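Local structure of serine--tRNA ligase (Pyrococcus horikoshii, 2DQ0) at residues R49-I61 with L74-G86. The protein probably charges tRNA(Ser), and also tRNA(Sec), with serine, using ATP, the latter as the first step towards selenocysteinyl-tRNA. Residues are numbered along the deposited sequence; the frame is centred on the assembly and turned at random.
Sequences RLRHERNKIAVEI and LLAKSREIVKRIG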
# COMPACT_ATOMS: atom_id res chain seq x y z
N ARG A 49 -8.02 -53.72 -5.20
CA ARG A 49 -8.01 -55.16 -4.95
C ARG A 49 -9.11 -55.39 -3.94
O ARG A 49 -9.91 -56.32 -4.08
CB ARG A 49 -6.65 -55.58 -4.36
CG ARG A 49 -6.02 -56.88 -4.90
CD ARG A 49 -6.60 -58.17 -4.30
NE ARG A 49 -6.80 -58.11 -2.85
CZ ARG A 49 -5.88 -57.70 -1.97
NH1 ARG A 49 -4.69 -57.32 -2.39
NH2 ARG A 49 -6.17 -57.67 -0.67
N LEU A 50 -9.16 -54.54 -2.93
CA LEU A 50 -10.16 -54.67 -1.89
C LEU A 50 -11.56 -54.34 -2.38
O LEU A 50 -12.50 -55.03 -2.01
CB LEU A 50 -9.81 -53.81 -0.68
CG LEU A 50 -8.69 -54.37 0.21
CD1 LEU A 50 -8.37 -53.37 1.32
CD2 LEU A 50 -9.11 -55.75 0.80
N ARG A 51 -11.70 -53.32 -3.22
CA ARG A 51 -13.03 -52.98 -3.75
C ARG A 51 -13.58 -54.20 -4.50
O ARG A 51 -14.76 -54.55 -4.36
CB ARG A 51 -12.96 -51.74 -4.67
CG ARG A 51 -12.72 -50.45 -3.88
CD ARG A 51 -12.62 -49.20 -4.74
NE ARG A 51 -13.72 -49.11 -5.70
CZ ARG A 51 -13.59 -49.29 -7.01
NH1 ARG A 51 -12.40 -49.55 -7.53
NH2 ARG A 51 -14.66 -49.22 -7.79
N HIS A 52 -12.71 -54.86 -5.25
CA HIS A 52 -13.08 -56.04 -6.03
C HIS A 52 -13.50 -57.20 -5.12
O HIS A 52 -14.46 -57.92 -5.43
CB HIS A 52 -11.90 -56.49 -6.88
CG HIS A 52 -12.23 -57.63 -7.80
ND1 HIS A 52 -12.72 -57.44 -9.07
CD2 HIS A 52 -12.16 -58.97 -7.61
CE1 HIS A 52 -12.94 -58.62 -9.64
NE2 HIS A 52 -12.61 -59.56 -8.77
N GLU A 53 -12.78 -57.38 -4.02
CA GLU A 53 -13.08 -58.45 -3.08
C GLU A 53 -14.45 -58.17 -2.45
O GLU A 53 -15.23 -59.09 -2.23
CB GLU A 53 -12.00 -58.50 -1.99
CG GLU A 53 -11.66 -59.91 -1.50
CD GLU A 53 -10.74 -60.67 -2.46
OE1 GLU A 53 -11.16 -60.96 -3.60
OE2 GLU A 53 -9.59 -60.99 -2.06
N ARG A 54 -14.72 -56.89 -2.17
CA ARG A 54 -15.99 -56.48 -1.60
C ARG A 54 -17.12 -57.00 -2.47
O ARG A 54 -18.12 -57.52 -1.98
CB ARG A 54 -16.05 -54.94 -1.50
CG ARG A 54 -17.46 -54.33 -1.54
CD ARG A 54 -17.54 -52.94 -0.89
NE ARG A 54 -16.79 -51.85 -1.55
CZ ARG A 54 -16.92 -51.51 -2.82
NH1 ARG A 54 -17.75 -52.17 -3.60
NH2 ARG A 54 -16.26 -50.47 -3.31
N ASN A 55 -16.93 -56.88 -3.78
CA ASN A 55 -17.91 -57.33 -4.77
C ASN A 55 -18.06 -58.85 -4.71
O ASN A 55 -19.18 -59.35 -4.68
CB ASN A 55 -17.45 -56.87 -6.16
CG ASN A 55 -18.45 -57.20 -7.25
OD1 ASN A 55 -19.62 -57.48 -7.00
ND2 ASN A 55 -17.98 -57.15 -8.50
N LYS A 56 -16.94 -59.57 -4.69
CA LYS A 56 -16.99 -61.04 -4.65
C LYS A 56 -17.67 -61.53 -3.38
O LYS A 56 -18.60 -62.33 -3.44
CB LYS A 56 -15.58 -61.63 -4.73
CG LYS A 56 -14.93 -61.61 -6.12
CD LYS A 56 -13.48 -62.14 -6.07
CE LYS A 56 -12.82 -62.20 -7.46
NZ LYS A 56 -11.38 -62.64 -7.46
N ILE A 57 -17.21 -61.05 -2.24
CA ILE A 57 -17.80 -61.46 -0.97
C ILE A 57 -19.29 -61.15 -0.97
O ILE A 57 -20.06 -61.83 -0.30
CB ILE A 57 -17.12 -60.74 0.22
CG1 ILE A 57 -15.68 -61.25 0.36
CG2 ILE A 57 -17.86 -61.01 1.52
CD1 ILE A 57 -14.91 -60.58 1.49
N ALA A 58 -19.69 -60.14 -1.72
CA ALA A 58 -21.09 -59.74 -1.78
C ALA A 58 -21.91 -60.77 -2.55
O ALA A 58 -22.85 -61.32 -2.00
CB ALA A 58 -21.25 -58.37 -2.43
N VAL A 59 -21.54 -61.03 -3.80
CA VAL A 59 -22.27 -62.01 -4.59
C VAL A 59 -22.27 -63.36 -3.88
O VAL A 59 -23.17 -64.18 -4.08
CB VAL A 59 -21.67 -62.18 -6.02
CG1 VAL A 59 -21.60 -60.83 -6.72
CG2 VAL A 59 -20.28 -62.81 -5.94
N GLU A 60 -21.26 -63.58 -3.04
CA GLU A 60 -21.13 -64.82 -2.30
C GLU A 60 -22.08 -64.98 -1.13
O GLU A 60 -22.54 -66.09 -0.85
CB GLU A 60 -19.70 -65.00 -1.81
CG GLU A 60 -18.97 -66.07 -2.57
CD GLU A 60 -19.82 -67.32 -2.72
OE1 GLU A 60 -20.20 -67.90 -1.67
OE2 GLU A 60 -20.10 -67.71 -3.87
N ILE A 61 -22.35 -63.89 -0.42
CA ILE A 61 -23.27 -63.94 0.70
C ILE A 61 -24.66 -64.25 0.16
O ILE A 61 -25.36 -65.12 0.68
CB ILE A 61 -23.29 -62.60 1.46
CG1 ILE A 61 -22.06 -62.50 2.35
CG2 ILE A 61 -24.57 -62.48 2.27
CD1 ILE A 61 -21.95 -61.19 3.10
N LEU A 74 -18.52 -64.32 6.21
CA LEU A 74 -18.43 -63.40 5.09
C LEU A 74 -18.78 -61.97 5.52
O LEU A 74 -18.14 -61.01 5.10
CB LEU A 74 -19.36 -63.87 3.96
CG LEU A 74 -18.84 -65.11 3.21
CD1 LEU A 74 -19.85 -65.60 2.19
CD2 LEU A 74 -17.53 -64.76 2.52
N LEU A 75 -19.79 -61.83 6.38
CA LEU A 75 -20.21 -60.54 6.90
C LEU A 75 -19.12 -59.88 7.73
O LEU A 75 -19.02 -58.65 7.77
CB LEU A 75 -21.49 -60.69 7.73
CG LEU A 75 -22.76 -60.92 6.90
CD1 LEU A 75 -23.91 -61.36 7.80
CD2 LEU A 75 -23.12 -59.64 6.15
N ALA A 76 -18.30 -60.69 8.40
CA ALA A 76 -17.21 -60.16 9.21
C ALA A 76 -16.00 -59.84 8.32
O ALA A 76 -15.25 -58.90 8.60
CB ALA A 76 -16.81 -61.17 10.30
N LYS A 77 -15.82 -60.61 7.26
CA LYS A 77 -14.72 -60.34 6.34
C LYS A 77 -15.10 -59.03 5.65
O LYS A 77 -14.28 -58.14 5.44
CB LYS A 77 -14.57 -61.47 5.32
CG LYS A 77 -13.21 -61.50 4.63
CD LYS A 77 -13.11 -62.67 3.64
CE LYS A 77 -13.22 -64.04 4.33
NZ LYS A 77 -13.22 -65.18 3.37
N SER A 78 -16.39 -58.90 5.32
CA SER A 78 -16.90 -57.70 4.69
C SER A 78 -16.58 -56.48 5.56
O SER A 78 -16.12 -55.45 5.06
CB SER A 78 -18.41 -57.82 4.50
OG SER A 78 -18.70 -58.83 3.56
N ARG A 79 -16.81 -56.62 6.86
CA ARG A 79 -16.55 -55.56 7.83
C ARG A 79 -15.07 -55.15 7.88
O ARG A 79 -14.75 -53.99 8.15
CB ARG A 79 -17.02 -56.00 9.22
CG ARG A 79 -18.54 -55.98 9.43
CD ARG A 79 -18.99 -56.96 10.51
NE ARG A 79 -18.18 -56.86 11.73
CZ ARG A 79 -18.19 -57.76 12.71
NH1 ARG A 79 -18.96 -58.83 12.63
NH2 ARG A 79 -17.40 -57.58 13.77
N GLU A 80 -14.17 -56.09 7.61
CA GLU A 80 -12.76 -55.73 7.66
C GLU A 80 -12.33 -55.04 6.36
O GLU A 80 -11.42 -54.21 6.37
CB GLU A 80 -11.87 -56.95 7.97
CG GLU A 80 -11.96 -58.14 7.01
CD GLU A 80 -10.74 -59.06 7.07
OE1 GLU A 80 -10.25 -59.36 8.18
OE2 GLU A 80 -10.26 -59.51 5.99
N ILE A 81 -12.99 -55.36 5.24
CA ILE A 81 -12.62 -54.72 3.99
C ILE A 81 -12.91 -53.22 4.04
O ILE A 81 -12.04 -52.41 3.69
CB ILE A 81 -13.33 -55.40 2.78
CG1 ILE A 81 -12.77 -56.81 2.59
CG2 ILE A 81 -13.10 -54.58 1.51
CD1 ILE A 81 -13.48 -57.62 1.54
N VAL A 82 -14.09 -52.84 4.51
CA VAL A 82 -14.40 -51.42 4.61
C VAL A 82 -13.45 -50.74 5.61
O VAL A 82 -12.97 -49.64 5.36
CB VAL A 82 -15.88 -51.13 5.04
CG1 VAL A 82 -16.66 -50.59 3.85
CG2 VAL A 82 -16.54 -52.38 5.57
N LYS A 83 -13.20 -51.41 6.74
CA LYS A 83 -12.28 -50.87 7.76
C LYS A 83 -10.93 -50.61 7.13
O LYS A 83 -10.32 -49.56 7.34
CB LYS A 83 -12.11 -51.86 8.92
CG LYS A 83 -11.03 -51.47 9.96
CD LYS A 83 -11.13 -52.32 11.25
CE LYS A 83 -10.03 -52.01 12.29
NZ LYS A 83 -8.69 -52.60 11.95
N ARG A 84 -10.48 -51.59 6.35
CA ARG A 84 -9.18 -51.52 5.70
C ARG A 84 -9.15 -50.47 4.60
O ARG A 84 -8.21 -49.67 4.52
CB ARG A 84 -8.81 -52.91 5.14
CG ARG A 84 -7.38 -53.01 4.64
CD ARG A 84 -6.38 -52.55 5.70
NE ARG A 84 -5.05 -52.34 5.15
CZ ARG A 84 -4.15 -51.52 5.68
NH1 ARG A 84 -4.43 -50.84 6.79
NH2 ARG A 84 -2.97 -51.37 5.10
N ILE A 85 -10.19 -50.48 3.75
CA ILE A 85 -10.31 -49.54 2.65
C ILE A 85 -10.16 -48.10 3.17
O ILE A 85 -9.39 -47.30 2.62
CB ILE A 85 -11.67 -49.74 1.90
CG1 ILE A 85 -11.49 -50.78 0.78
CG2 ILE A 85 -12.15 -48.43 1.29
CD1 ILE A 85 -12.74 -51.05 -0.01
N GLY A 86 -10.89 -47.78 4.24
CA GLY A 86 -10.80 -46.44 4.81
C GLY A 86 -9.38 -46.09 5.21
O GLY A 86 -8.88 -45.00 4.89
O HOH W 1 -18.13 -57.38 1.39
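I57 and I81 meet tip to tip between two antiparallel helices, their CD1 atoms 3.3 Å apart. Each is a knob: I57 fits the hole formed by L74, K77, S78 and I81, and I81 the one formed by L50, E53, R54 and I57. Both hold CG1 beside the backbone N (chi1 -69°), and the extended chain carries CD1 into the interface. Toward one end, I61 and L74 run alongside in opposite senses, with I61 CG1 3.4 Å from L74 CB. Toward the other, L50 packs its CB on I85 and sends CD1 to R84 CG, at 3.5 Å.

No direct hydrogen bond joins the two segments. S78 OG donates to L74 O at 2.7 Å, from above the carbonyl plane and on the face opposite S78 N. A water donates to S78 OG and reaches R54 O only weakly. With an alanine in place of S78, L74 O would probably keep the backbone N-H but lose the hydroxyl, and the water would lose its firmer partner.

L50, I57 and I81 are buried; the margins are looser. The exposed K77 and partly exposed R84 border the solvent side and lend only aliphatic parts, and the R84 guanidinium turns to a salt bridge with E87. The axes of segments 49-61 and 74-86 come within 9.9 Å at 159°. This is a section of the antiparallel coiled-coil arm of seryl-tRNA synthetase, the N-terminal extension involved in tRNA binding.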